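Local coordinates for flagellar basal body rod modification protein (Helicobacter pylori 26695, PDB 4ZZF), which is probably required for formation of the flagellar hook, possibly as a scaffolding protein, and is represented here by a fragment that includes its Ig-like domain, at residues 9-14 / 137-142; 54-59 / 76-81; 29-34 / 69-74; 1-6 / 116-121; 15-20 / 106-111. All coordinates share one frame; numbering follows the deposited sequence.

Contact 1. Residues 9-14 / 137-142; sequences IAETDV and AIEFYQ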
# COMPACT_ATOMS: atom_id res chain seq x y z
N ILE A 9 -5.53 0.45 -10.74
CA ILE A 9 -5.85 0.74 -12.13
C ILE A 9 -5.32 2.11 -12.41
O ILE A 9 -5.51 3.04 -11.61
CB ILE A 9 -7.37 0.68 -12.42
CG1 ILE A 9 -7.96 -0.64 -11.94
CG2 ILE A 9 -7.65 0.92 -13.93
CD1 ILE A 9 -7.67 -1.80 -12.85
N ALA A 10 -4.61 2.24 -13.53
CA ALA A 10 -4.10 3.53 -13.97
C ALA A 10 -4.81 3.95 -15.25
O ALA A 10 -5.05 3.12 -16.13
CB ALA A 10 -2.60 3.48 -14.19
N GLU A 11 -5.20 5.22 -15.32
CA GLU A 11 -5.62 5.85 -16.56
C GLU A 11 -4.42 6.67 -17.05
O GLU A 11 -3.89 7.47 -16.28
CB GLU A 11 -6.85 6.75 -16.34
CG GLU A 11 -8.08 6.09 -15.71
CD GLU A 11 -8.90 5.31 -16.73
OE1 GLU A 11 -8.76 5.57 -17.95
OE2 GLU A 11 -9.67 4.42 -16.32
N THR A 12 -3.97 6.49 -18.28
CA THR A 12 -2.88 7.32 -18.79
C THR A 12 -3.33 8.20 -19.95
O THR A 12 -4.40 8.00 -20.51
CB THR A 12 -1.68 6.49 -19.26
OG1 THR A 12 -1.95 5.96 -20.56
CG2 THR A 12 -1.37 5.38 -18.29
N ASP A 13 -2.51 9.19 -20.32
CA ASP A 13 -2.86 10.06 -21.45
C ASP A 13 -2.46 9.45 -22.81
O ASP A 13 -2.51 10.12 -23.83
CB ASP A 13 -2.23 11.46 -21.30
CG ASP A 13 -0.70 11.43 -21.20
OD1 ASP A 13 -0.07 10.47 -21.69
OD2 ASP A 13 -0.12 12.37 -20.64
N VAL A 14 -2.06 8.18 -22.81
CA VAL A 14 -1.84 7.46 -24.07
C VAL A 14 -3.12 6.77 -24.50
O VAL A 14 -3.53 5.78 -23.88
CB VAL A 14 -0.73 6.40 -23.91
CG1 VAL A 14 -0.62 5.55 -25.17
CG2 VAL A 14 0.59 7.08 -23.57
N ALA A 137 0.60 9.07 -16.51
CA ALA A 137 -0.55 8.65 -15.71
C ALA A 137 -1.35 9.85 -15.22
O ALA A 137 -0.80 10.74 -14.58
CB ALA A 137 -0.12 7.81 -14.55
N ILE A 138 -2.66 9.85 -15.49
CA ILE A 138 -3.50 10.97 -15.08
C ILE A 138 -4.42 10.63 -13.90
O ILE A 138 -4.93 11.54 -13.23
CB ILE A 138 -4.36 11.49 -16.24
CG1 ILE A 138 -5.30 10.40 -16.77
CG2 ILE A 138 -3.48 12.06 -17.35
CD1 ILE A 138 -5.95 10.76 -18.14
N GLU A 139 -4.64 9.34 -13.63
CA GLU A 139 -5.51 8.94 -12.53
C GLU A 139 -5.21 7.52 -12.05
O GLU A 139 -4.88 6.67 -12.86
CB GLU A 139 -6.98 9.02 -12.94
CG GLU A 139 -7.90 8.94 -11.75
CD GLU A 139 -9.38 9.00 -12.10
OE1 GLU A 139 -9.75 8.85 -13.29
OE2 GLU A 139 -10.16 9.21 -11.15
N PHE A 140 -5.33 7.28 -10.74
CA PHE A 140 -5.27 5.92 -10.19
C PHE A 140 -6.44 5.62 -9.27
O PHE A 140 -6.89 6.49 -8.52
CB PHE A 140 -3.98 5.67 -9.39
CG PHE A 140 -2.71 5.81 -10.19
CD1 PHE A 140 -2.12 7.06 -10.35
CD2 PHE A 140 -2.09 4.69 -10.73
CE1 PHE A 140 -0.93 7.18 -11.05
CE2 PHE A 140 -0.91 4.81 -11.44
CZ PHE A 140 -0.33 6.05 -11.60
N TYR A 141 -6.90 4.37 -9.31
CA TYR A 141 -7.93 3.89 -8.38
C TYR A 141 -7.83 2.37 -8.20
O TYR A 141 -7.09 1.70 -8.93
CB TYR A 141 -9.34 4.30 -8.86
CG TYR A 141 -9.64 3.97 -10.30
CD1 TYR A 141 -10.19 2.73 -10.65
CD2 TYR A 141 -9.40 4.89 -11.31
CE1 TYR A 141 -10.48 2.42 -11.99
CE2 TYR A 141 -9.69 4.59 -12.64
CZ TYR A 141 -10.22 3.36 -12.97
OH TYR A 141 -10.50 3.06 -14.29
N GLN A 142 -8.55 1.84 -7.22
CA GLN A 142 -8.51 0.41 -6.94
C GLN A 142 -9.44 -0.36 -7.88
O GLN A 142 -10.52 0.13 -8.23
CB GLN A 142 -8.85 0.16 -5.47
CG GLN A 142 -7.60 0.04 -4.58
CD GLN A 142 -7.85 0.38 -3.10
OE1 GLN A 142 -8.98 0.63 -2.68
NE2 GLN A 142 -6.76 0.38 -2.32
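Residues 9-12 and 137-141 form a two-stranded antiparallel ladder that joins the first strand of the chain to its last. Ile-9 pairs with Tyr-141 and Glu-11 with Glu-139 as hydrogen-bonded pairs, the first including Ile-9 N to Tyr-141 O at 2.7 Å. On the face carrying Tyr-141, the phenol crosses to the partner strand with CG between its own backbone N and carbonyl carbon (chi1 50°). Its OH donates to the anti lone pair of Glu-11 OE2 at 2.6 Å, with carboxylate and ring only 21° from coplanar, while Ile-9 CB sits over a ring face, 4.0 Å from the centroid. Arg-110 pairs with OE2 and Arg-107 with OE1, which would probably stabilise the carboxylate's negative charge and fix its rotation. On the other face, Ala-10 CB meets Phe-140 CE2 at 3.5 Å. Glu-139 and Phe-140 continue the sheet into a second subunit. Glu-11 O takes Ile-138 N at 2.8 Å and, weakly, Glu-139 N at 3.3 Å, a classic beta bulge.

Contact 2. Residues 54-59 / 76-81; sequences VKTIPL and TNEKGE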
# COMPACT_ATOMS: atom_id res chain seq x y z
N VAL A 54 -13.03 4.06 -38.16
CA VAL A 54 -12.36 3.43 -39.28
C VAL A 54 -12.59 1.91 -39.34
O VAL A 54 -12.74 1.33 -40.41
CB VAL A 54 -10.85 3.76 -39.23
CG1 VAL A 54 -10.00 2.63 -39.78
CG2 VAL A 54 -10.59 5.05 -39.96
N LYS A 55 -12.66 1.28 -38.17
CA LYS A 55 -12.76 -0.17 -38.10
C LYS A 55 -13.52 -0.60 -36.84
O LYS A 55 -13.42 0.05 -35.80
CB LYS A 55 -11.37 -0.80 -38.12
CG LYS A 55 -11.34 -2.32 -38.14
CD LYS A 55 -11.86 -2.83 -39.48
CE LYS A 55 -11.18 -4.13 -39.89
NZ LYS A 55 -11.37 -4.41 -41.35
N THR A 56 -14.27 -1.69 -36.96
CA THR A 56 -14.93 -2.29 -35.82
C THR A 56 -14.54 -3.75 -35.78
O THR A 56 -14.60 -4.45 -36.79
CB THR A 56 -16.48 -2.16 -35.88
OG1 THR A 56 -16.83 -0.78 -35.85
CG2 THR A 56 -17.12 -2.83 -34.69
N ILE A 57 -14.11 -4.19 -34.61
CA ILE A 57 -13.76 -5.58 -34.38
C ILE A 57 -14.68 -6.16 -33.31
O ILE A 57 -14.67 -5.69 -32.17
CB ILE A 57 -12.31 -5.73 -33.94
CG1 ILE A 57 -11.38 -5.03 -34.93
CG2 ILE A 57 -11.93 -7.19 -33.76
CD1 ILE A 57 -9.94 -5.11 -34.53
N PRO A 58 -15.50 -7.17 -33.68
CA PRO A 58 -16.43 -7.80 -32.73
C PRO A 58 -15.73 -8.55 -31.59
O PRO A 58 -14.76 -9.27 -31.83
CB PRO A 58 -17.23 -8.78 -33.61
CG PRO A 58 -16.34 -9.05 -34.78
CD PRO A 58 -15.60 -7.75 -35.03
N LEU A 59 -16.23 -8.40 -30.37
CA LEU A 59 -15.63 -9.05 -29.21
C LEU A 59 -16.34 -10.34 -28.80
O LEU A 59 -15.90 -11.05 -27.89
CB LEU A 59 -15.59 -8.08 -28.03
CG LEU A 59 -14.46 -7.05 -28.08
CD1 LEU A 59 -14.52 -6.14 -26.88
CD2 LEU A 59 -13.11 -7.76 -28.13
N THR A 76 -6.75 -2.19 -42.05
CA THR A 76 -7.80 -1.95 -43.04
C THR A 76 -9.05 -1.34 -42.42
O THR A 76 -9.35 -1.55 -41.24
CB THR A 76 -8.19 -3.24 -43.79
OG1 THR A 76 -8.80 -4.17 -42.88
CG2 THR A 76 -6.96 -3.89 -44.44
N ASN A 77 -9.77 -0.56 -43.23
CA ASN A 77 -11.09 -0.10 -42.82
C ASN A 77 -12.14 -1.17 -43.10
O ASN A 77 -11.81 -2.33 -43.41
CB ASN A 77 -11.45 1.23 -43.50
CG ASN A 77 -11.47 1.14 -45.02
OD1 ASN A 77 -11.54 0.06 -45.61
ND2 ASN A 77 -11.43 2.30 -45.67
N GLU A 78 -13.40 -0.79 -42.99
CA GLU A 78 -14.46 -1.79 -43.01
C GLU A 78 -14.65 -2.41 -44.39
O GLU A 78 -15.26 -3.46 -44.52
CB GLU A 78 -15.77 -1.18 -42.49
CG GLU A 78 -16.58 -2.17 -41.66
CD GLU A 78 -15.76 -2.87 -40.57
OE1 GLU A 78 -15.44 -2.22 -39.55
OE2 GLU A 78 -15.44 -4.08 -40.72
N LYS A 79 -14.10 -1.77 -45.43
CA LYS A 79 -14.13 -2.34 -46.78
C LYS A 79 -13.00 -3.34 -46.98
O LYS A 79 -13.13 -4.33 -47.71
CB LYS A 79 -14.05 -1.25 -47.85
CG LYS A 79 -15.29 -0.37 -47.94
CD LYS A 79 -14.96 1.08 -47.65
CE LYS A 79 -16.15 1.99 -47.96
NZ LYS A 79 -15.79 3.44 -47.90
N GLY A 80 -11.87 -3.06 -46.34
CA GLY A 80 -10.70 -3.90 -46.48
C GLY A 80 -9.56 -3.10 -47.09
O GLY A 80 -8.52 -3.67 -47.42
N GLU A 81 -9.76 -1.79 -47.22
CA GLU A 81 -8.76 -0.86 -47.76
C GLU A 81 -7.77 -0.42 -46.67
O GLU A 81 -8.20 0.00 -45.60
CB GLU A 81 -9.45 0.37 -48.34
CG GLU A 81 -10.88 0.11 -48.79
CD GLU A 81 -11.50 1.31 -49.50
OE1 GLU A 81 -11.09 2.45 -49.19
OE2 GLU A 81 -12.40 1.10 -50.35
O HOH W 1 -16.71 -0.19 -39.11
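Lys-55 reaches from strand 53-58 to the loop 76-81, where its NZ donates to two acceptors: Thr-76 OG1 at 3.0 Å and, also at 3.0 Å, Asn-77 O. The ammonium group approaches the Asn-77 carbonyl from above its plane, 59° out of it. The lysine starts with CG anti to the backbone N (chi1 -176°), then bends at chi2 and chi3, which lays its methylenes alongside Thr-76; CD comes within 3.3 Å of Thr-76 O. Glu-78 crosses this chain at about a right angle. Its OE1 accepts from Thr-56 N at 2.9 Å, nearly in line with the C-O bond. The other oxygen, OE2, is 4.1 Å from Lys-55 NZ, too long for a salt bridge, although the opposite charges probably attract. Behind these groups the loop is shaped by an Asx turn extended into an Asx motif: Asn-77 OD1 accepts from the backbone N atoms of Lys-79, Gly-80 and Glu-81, so one side-chain oxygen gathers three amides. Of these bonds, Glu-81 N to Asn-77 OD1 measures 3.0 Å. Thr-76 OG1 is further fixed by Asp-74, and Thr-76 O by the indole NE1 of Trp-73. On the strand side, Val-54 and Lys-55 both face Ile-46 in a classic beta bulge of the hairpin formed with strand 43-47.

Contact 3. Residues 29-34 / 69-74; sequences LFFDEK and INFEWD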
# COMPACT_ATOMS: atom_id res chain seq x y z
N LEU A 29 -5.93 -4.44 -24.68
CA LEU A 29 -7.02 -3.78 -23.98
C LEU A 29 -7.27 -4.45 -22.64
O LEU A 29 -7.22 -5.68 -22.53
CB LEU A 29 -8.31 -3.82 -24.82
CG LEU A 29 -8.32 -2.94 -26.06
CD1 LEU A 29 -9.64 -3.11 -26.80
CD2 LEU A 29 -8.12 -1.51 -25.65
N PHE A 30 -7.58 -3.66 -21.63
CA PHE A 30 -7.82 -4.22 -20.31
C PHE A 30 -9.32 -4.28 -20.01
O PHE A 30 -10.00 -3.25 -20.05
CB PHE A 30 -7.10 -3.41 -19.24
CG PHE A 30 -7.29 -3.93 -17.85
CD1 PHE A 30 -6.47 -4.91 -17.34
CD2 PHE A 30 -8.31 -3.42 -17.04
CE1 PHE A 30 -6.65 -5.38 -16.04
CE2 PHE A 30 -8.49 -3.88 -15.75
CZ PHE A 30 -7.66 -4.86 -15.25
N PHE A 31 -9.82 -5.48 -19.72
CA PHE A 31 -11.22 -5.65 -19.35
C PHE A 31 -11.38 -5.89 -17.85
O PHE A 31 -10.93 -6.91 -17.32
CB PHE A 31 -11.86 -6.78 -20.19
CG PHE A 31 -11.90 -6.46 -21.66
CD1 PHE A 31 -10.79 -6.70 -22.47
CD2 PHE A 31 -13.02 -5.86 -22.22
CE1 PHE A 31 -10.81 -6.38 -23.82
CE2 PHE A 31 -13.06 -5.54 -23.56
CZ PHE A 31 -11.94 -5.79 -24.38
N ASP A 32 -12.01 -4.93 -17.18
CA ASP A 32 -12.19 -4.94 -15.73
C ASP A 32 -13.07 -6.08 -15.23
O ASP A 32 -12.96 -6.50 -14.08
CB ASP A 32 -12.79 -3.60 -15.31
CG ASP A 32 -12.00 -2.42 -15.86
OD1 ASP A 32 -12.10 -2.15 -17.08
OD2 ASP A 32 -11.25 -1.79 -15.09
N GLU A 33 -13.94 -6.56 -16.11
CA GLU A 33 -14.86 -7.66 -15.85
C GLU A 33 -14.74 -8.66 -16.98
O GLU A 33 -14.41 -8.26 -18.10
CB GLU A 33 -16.32 -7.19 -15.80
CG GLU A 33 -16.75 -6.42 -14.60
CD GLU A 33 -18.22 -6.10 -14.67
OE1 GLU A 33 -18.91 -6.67 -15.56
OE2 GLU A 33 -18.69 -5.25 -13.87
N LYS A 34 -15.05 -9.92 -16.71
CA LYS A 34 -15.17 -10.92 -17.76
C LYS A 34 -16.15 -10.46 -18.83
O LYS A 34 -17.25 -10.02 -18.53
CB LYS A 34 -15.66 -12.26 -17.20
CG LYS A 34 -14.61 -13.04 -16.46
CD LYS A 34 -15.09 -14.45 -16.16
CE LYS A 34 -13.98 -15.25 -15.49
NZ LYS A 34 -14.30 -16.70 -15.35
N ILE A 69 -6.11 -8.42 -22.82
CA ILE A 69 -6.24 -9.31 -23.98
C ILE A 69 -5.50 -8.68 -25.16
O ILE A 69 -5.61 -7.47 -25.39
CB ILE A 69 -7.72 -9.56 -24.33
CG1 ILE A 69 -8.47 -10.11 -23.11
CG2 ILE A 69 -7.86 -10.55 -25.49
CD1 ILE A 69 -9.98 -10.23 -23.32
N ASN A 70 -4.74 -9.48 -25.90
CA ASN A 70 -3.99 -8.95 -27.05
C ASN A 70 -4.75 -9.11 -28.35
O ASN A 70 -5.35 -10.15 -28.62
CB ASN A 70 -2.63 -9.61 -27.17
CG ASN A 70 -1.83 -9.50 -25.89
OD1 ASN A 70 -1.53 -8.40 -25.43
ND2 ASN A 70 -1.51 -10.64 -25.31
N PHE A 71 -4.73 -8.07 -29.16
CA PHE A 71 -5.45 -8.07 -30.42
C PHE A 71 -4.51 -7.66 -31.55
O PHE A 71 -3.41 -7.16 -31.29
CB PHE A 71 -6.63 -7.11 -30.38
CG PHE A 71 -7.63 -7.42 -29.28
CD1 PHE A 71 -8.68 -8.29 -29.50
CD2 PHE A 71 -7.52 -6.81 -28.04
CE1 PHE A 71 -9.60 -8.56 -28.51
CE2 PHE A 71 -8.43 -7.07 -27.03
CZ PHE A 71 -9.48 -7.94 -27.27
N GLU A 72 -4.94 -7.89 -32.78
CA GLU A 72 -4.21 -7.41 -33.94
C GLU A 72 -5.18 -6.72 -34.87
O GLU A 72 -6.35 -7.09 -34.96
CB GLU A 72 -3.48 -8.55 -34.65
CG GLU A 72 -2.27 -9.08 -33.88
CD GLU A 72 -1.56 -10.25 -34.55
OE1 GLU A 72 -2.16 -10.92 -35.43
OE2 GLU A 72 -0.38 -10.51 -34.20
N TRP A 73 -4.68 -5.69 -35.54
CA TRP A 73 -5.44 -4.99 -36.56
C TRP A 73 -4.59 -4.91 -37.83
O TRP A 73 -3.43 -4.50 -37.76
CB TRP A 73 -5.80 -3.60 -36.08
CG TRP A 73 -6.44 -2.74 -37.10
CD1 TRP A 73 -7.39 -3.10 -38.00
CD2 TRP A 73 -6.17 -1.35 -37.33
NE1 TRP A 73 -7.74 -2.02 -38.77
CE2 TRP A 73 -7.02 -0.94 -38.38
CE3 TRP A 73 -5.32 -0.42 -36.74
CZ2 TRP A 73 -7.01 0.37 -38.86
CZ3 TRP A 73 -5.33 0.87 -37.22
CH2 TRP A 73 -6.16 1.25 -38.26
N ASP A 74 -5.15 -5.31 -38.97
CA ASP A 74 -4.37 -5.37 -40.22
C ASP A 74 -4.22 -4.01 -40.86
O ASP A 74 -3.55 -3.86 -41.88
CB ASP A 74 -5.00 -6.36 -41.22
CG ASP A 74 -6.45 -6.02 -41.57
OD1 ASP A 74 -6.87 -4.86 -41.38
OD2 ASP A 74 -7.16 -6.92 -42.05
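Leu-29 and Ile-69 form an antiparallel hydrogen-bonded pair, with Leu-29 N to Ile-69 O at 3.1 Å and Ile-69 N to Leu-29 O at 3.0 Å. Their side chains share one face with Phe-31 and Phe-71, and all four are buried. Ile-69 CD1 lies 3.7 Å from Phe-31 CD1, the two side chains at about a right angle. Each phenyl group sits beside its own backbone N (Phe-31 chi1 -65°, Phe-71 chi1 -58°), and the two approach from opposite directions; Phe-31 CE1 comes to the edge of the Phe-71 ring, near its plane, 4.0 Å from CZ. Leu-29 CB lies 3.9 Å from Phe-71 CE2, obliquely to that ring. Both rings meet Leu-59. By contrast, Asn-70 and Glu-72 are exposed and make no contact with 29-34, Glu-72 forming a salt bridge with Lys-24, though Phe-30, also turned away, is buried against Tyr-68. The apolar face of Leu-29, Phe-31, Ile-69 and Phe-71 is consistent with the core of an Ig-like beta sandwich.

Contact 4. Residues 1-6 / 116-121; sequences NSVSMI and VIFDKG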
# COMPACT_ATOMS: atom_id res chain seq x y z
N ASN A 1 10.07 6.91 -7.06
CA ASN A 1 10.41 6.41 -5.73
C ASN A 1 9.32 5.51 -5.15
O ASN A 1 9.61 4.55 -4.43
CB ASN A 1 10.68 7.58 -4.77
CG ASN A 1 10.77 7.14 -3.31
OD1 ASN A 1 9.75 7.05 -2.61
ND2 ASN A 1 11.99 6.85 -2.86
N SER A 2 8.07 5.81 -5.47
CA SER A 2 6.95 5.03 -4.95
C SER A 2 6.49 3.91 -5.91
O SER A 2 6.37 4.11 -7.12
CB SER A 2 5.77 5.95 -4.61
OG SER A 2 4.80 5.26 -3.84
N VAL A 3 6.23 2.75 -5.32
CA VAL A 3 5.68 1.61 -6.04
C VAL A 3 4.24 1.31 -5.57
O VAL A 3 3.72 0.21 -5.78
CB VAL A 3 6.58 0.34 -5.88
CG1 VAL A 3 8.03 0.69 -6.21
CG2 VAL A 3 6.48 -0.29 -4.49
N SER A 4 3.61 2.31 -4.95
CA SER A 4 2.24 2.17 -4.46
C SER A 4 1.22 2.04 -5.60
O SER A 4 0.08 1.65 -5.37
CB SER A 4 1.86 3.36 -3.56
OG SER A 4 1.97 4.57 -4.29
N MET A 5 1.64 2.33 -6.82
CA MET A 5 0.76 2.20 -7.98
C MET A 5 0.49 0.76 -8.36
O MET A 5 -0.54 0.44 -8.96
CB MET A 5 1.35 2.94 -9.18
CG MET A 5 1.53 4.42 -8.92
SD MET A 5 2.73 5.20 -10.01
CE MET A 5 2.51 6.93 -9.56
N ILE A 6 1.43 -0.11 -8.01
CA ILE A 6 1.29 -1.52 -8.33
C ILE A 6 -0.02 -2.06 -7.76
O ILE A 6 -0.31 -1.86 -6.60
CB ILE A 6 2.46 -2.34 -7.80
CG1 ILE A 6 3.74 -1.95 -8.53
CG2 ILE A 6 2.17 -3.83 -7.93
CD1 ILE A 6 4.97 -2.50 -7.85
N VAL A 116 6.23 -2.05 -11.49
CA VAL A 116 6.93 -0.80 -11.72
C VAL A 116 8.37 -1.13 -12.05
O VAL A 116 9.03 -1.87 -11.33
CB VAL A 116 6.88 0.14 -10.49
CG1 VAL A 116 7.92 1.25 -10.61
CG2 VAL A 116 5.49 0.72 -10.35
N ILE A 117 8.85 -0.59 -13.17
CA ILE A 117 10.20 -0.84 -13.64
C ILE A 117 11.03 0.42 -13.53
O ILE A 117 10.58 1.50 -13.92
CB ILE A 117 10.21 -1.28 -15.10
CG1 ILE A 117 9.43 -2.57 -15.28
CG2 ILE A 117 11.64 -1.43 -15.61
CD1 ILE A 117 9.25 -2.94 -16.72
N PHE A 118 12.24 0.30 -13.01
CA PHE A 118 13.10 1.47 -12.95
C PHE A 118 14.10 1.47 -14.08
O PHE A 118 14.97 0.61 -14.19
CB PHE A 118 13.76 1.58 -11.59
CG PHE A 118 12.80 1.98 -10.53
CD1 PHE A 118 12.49 3.31 -10.34
CD2 PHE A 118 12.12 1.02 -9.80
CE1 PHE A 118 11.56 3.69 -9.40
CE2 PHE A 118 11.18 1.38 -8.86
CZ PHE A 118 10.90 2.72 -8.65
N ASP A 119 13.90 2.46 -14.95
CA ASP A 119 14.68 2.64 -16.15
C ASP A 119 15.72 3.74 -15.95
O ASP A 119 15.54 4.87 -16.41
CB ASP A 119 13.77 2.96 -17.33
CG ASP A 119 14.44 2.75 -18.67
OD1 ASP A 119 14.76 1.58 -18.98
OD2 ASP A 119 14.65 3.74 -19.40
N LYS A 120 16.79 3.40 -15.24
CA LYS A 120 18.02 4.18 -15.15
C LYS A 120 17.87 5.70 -14.91
O LYS A 120 18.27 6.49 -15.76
CB LYS A 120 18.86 4.00 -16.44
CG LYS A 120 18.98 2.55 -16.99
CD LYS A 120 17.74 2.08 -17.75
CE LYS A 120 17.90 0.70 -18.33
NZ LYS A 120 16.60 0.10 -18.79
N GLY A 121 17.28 6.12 -13.79
CA GLY A 121 16.55 5.28 -12.86
C GLY A 121 15.13 5.81 -12.87
O GLY A 121 14.54 6.12 -11.83
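The backbones of 1-6 and 116-121 do not pair; Val-3 to Ile-6 form a type I turn, closed by Ile-6 N to Val-3 O at 3.2 Å, and the CA atoms of Val-3 and Val-116 are 6.3 Å apart. The contact is therefore carried by side chains. Ile-6 and Val-116 meet most closely, CG1 of the isoleucine lying 3.7 Å from CG2 of the valine. With Ile-6 CG1 anti to its carbonyl carbon (chi1 -67°), the CG1-CD1 branch extends across the start of the segment 116-121, and CD1 also comes to 4.1 Å from Val-116 CG2. Val-3 offers CG1 to two partners: it is 4.4 Å from Val-116 CG1, and it touches the edge of the Phe-118 ring near its plane, 4.2 Å from CE2. A third subunit covers this patch, its Phe-140 packing on both Val-3 and Phe-118. Through Val-116 and Ile-117 the sheet of strand 115-119 continues into that subunit by an antiparallel ladder, a sheet extension across a subunit interface, with the turn packed beside it.

Contact 5. Residues 15-20 / 106-111; sequences SGANFD and TRIGRG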
# COMPACT_ATOMS: atom_id res chain seq x y z
N SER A 15 -3.77 7.28 -25.54
CA SER A 15 -5.04 6.71 -25.98
C SER A 15 -5.02 6.14 -27.41
O SER A 15 -6.01 5.56 -27.86
CB SER A 15 -6.14 7.76 -25.88
OG SER A 15 -5.84 8.85 -26.73
N GLY A 16 -3.91 6.32 -28.11
CA GLY A 16 -3.82 5.86 -29.49
C GLY A 16 -2.60 5.01 -29.75
O GLY A 16 -1.66 5.02 -28.98
N ALA A 17 -2.63 4.26 -30.84
CA ALA A 17 -1.47 3.50 -31.29
C ALA A 17 -1.08 3.93 -32.70
O ALA A 17 -1.91 4.44 -33.46
CB ALA A 17 -1.76 2.01 -31.26
N ASN A 18 0.17 3.72 -33.08
CA ASN A 18 0.62 4.13 -34.40
C ASN A 18 0.52 3.04 -35.45
O ASN A 18 1.03 1.94 -35.27
CB ASN A 18 2.06 4.62 -34.35
CG ASN A 18 2.58 5.01 -35.71
OD1 ASN A 18 3.30 4.24 -36.36
ND2 ASN A 18 2.20 6.20 -36.18
N PHE A 19 -0.15 3.36 -36.56
CA PHE A 19 -0.16 2.49 -37.72
C PHE A 19 0.78 3.05 -38.78
O PHE A 19 0.62 4.20 -39.19
CB PHE A 19 -1.57 2.34 -38.28
CG PHE A 19 -1.64 1.51 -39.53
CD1 PHE A 19 -1.15 0.22 -39.55
CD2 PHE A 19 -2.23 2.02 -40.68
CE1 PHE A 19 -1.22 -0.55 -40.70
CE2 PHE A 19 -2.31 1.25 -41.82
CZ PHE A 19 -1.81 -0.03 -41.83
N ASP A 20 1.75 2.25 -39.22
CA ASP A 20 2.79 2.76 -40.13
C ASP A 20 2.32 2.83 -41.59
O ASP A 20 2.94 3.53 -42.40
CB ASP A 20 4.08 1.93 -40.03
CG ASP A 20 3.89 0.47 -40.44
OD1 ASP A 20 3.07 0.17 -41.34
OD2 ASP A 20 4.60 -0.39 -39.88
N THR A 106 -13.64 0.46 -22.16
CA THR A 106 -12.21 0.45 -21.94
C THR A 106 -11.51 0.99 -23.19
O THR A 106 -12.17 1.35 -24.17
CB THR A 106 -11.69 -0.96 -21.58
OG1 THR A 106 -10.34 -0.87 -21.13
CG2 THR A 106 -11.78 -1.89 -22.78
N ARG A 107 -10.19 1.07 -23.14
CA ARG A 107 -9.44 1.74 -24.19
C ARG A 107 -7.98 1.42 -23.97
O ARG A 107 -7.60 1.01 -22.87
CB ARG A 107 -9.64 3.26 -24.14
CG ARG A 107 -9.20 3.87 -22.80
CD ARG A 107 -8.89 5.35 -22.91
NE ARG A 107 -8.58 5.96 -21.62
CZ ARG A 107 -7.37 6.34 -21.23
NH1 ARG A 107 -6.32 6.16 -22.03
NH2 ARG A 107 -7.19 6.90 -20.04
N ILE A 108 -7.19 1.61 -25.01
CA ILE A 108 -5.74 1.55 -24.89
C ILE A 108 -5.23 2.55 -23.86
O ILE A 108 -5.71 3.69 -23.79
CB ILE A 108 -5.09 1.82 -26.26
CG1 ILE A 108 -5.18 0.58 -27.13
CG2 ILE A 108 -3.62 2.22 -26.10
CD1 ILE A 108 -4.30 0.68 -28.36
N GLY A 109 -4.26 2.15 -23.04
CA GLY A 109 -3.63 3.10 -22.13
C GLY A 109 -4.27 3.22 -20.76
O GLY A 109 -4.12 4.22 -20.07
N ARG A 110 -5.02 2.18 -20.37
CA ARG A 110 -5.52 2.09 -19.00
C ARG A 110 -5.52 0.63 -18.59
O ARG A 110 -5.58 -0.26 -19.43
CB ARG A 110 -6.93 2.68 -18.88
CG ARG A 110 -8.01 1.90 -19.67
CD ARG A 110 -9.42 2.37 -19.31
NE ARG A 110 -9.77 2.09 -17.92
CZ ARG A 110 -10.25 0.92 -17.49
NH1 ARG A 110 -10.43 -0.07 -18.35
NH2 ARG A 110 -10.53 0.74 -16.21
N GLY A 111 -5.46 0.37 -17.29
CA GLY A 111 -5.53 -0.99 -16.81
C GLY A 111 -4.73 -1.18 -15.55
O GLY A 111 -4.14 -0.23 -15.01
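Apolar packing joins Ala-17 to Ile-108, with Ala-17 CB 4.1 Å from the Ile-108 terminal methyl CD1. Ile-108 CG1 lies beside its backbone N (chi1 -78°), and the extended second torsion (chi2 -168°) then carries CD1 over to the alanine. Backbone proximity accounts for the closest approach, Ser-15 CA to Ile-108 O at 3.8 Å. Polar groups contribute chiefly by shaping 106-111 itself. The Arg-107 guanidinium stands obliquely beside Ser-15, NH1 4.2 Å from CB; the same NH1 makes a weak bond to Ile-108 O at 3.1 Å, and NH2 forms a salt bridge with Glu-11. Arg-110 NH1 donates to Thr-106 OG1 at 2.9 Å, the hydroxyl lying within 2° of the guanidinium plane. Its remaining nitrogens reach Glu-11, Asp-32 and Tyr-141, a network that probably keeps the flat group from rotating. Strands 16-19 and 104-107 each pair antiparallel with strand 86-94, Ala-17 bonding to Tyr-88, Thr-106 to Ala-92 and, just beyond the strand, Ile-108 to Ile-90, while Phe-27 and Leu-29 of strand 25-31 cover Ile-108.

Contacts 2, 3 and 5 lie in the Ig-like part of the chain, whereas contacts 1 and 4 gather the N-terminal residues with strands 115-119 and 137-141 of the later part. Contact 4 encloses contacts 2, 3 and 5 along the chain and alternates with contact 1. Centres of contacts 2 and 4 are about 37 Å apart; those of 3 and 5 about 11 Å. Strand 9-12 leads directly to strand 16-19, linking the two parts, and Arg-110 fastens them by reaching Glu-11 of contact 1 and Asp-32 of contact 3. Leu-59 and Trp-73 tie contact 2 to contact 3. Contacts 1 and 4 touch neighbouring subunits and the other three touch none, consistent with subunit contacts being concentrated at this end.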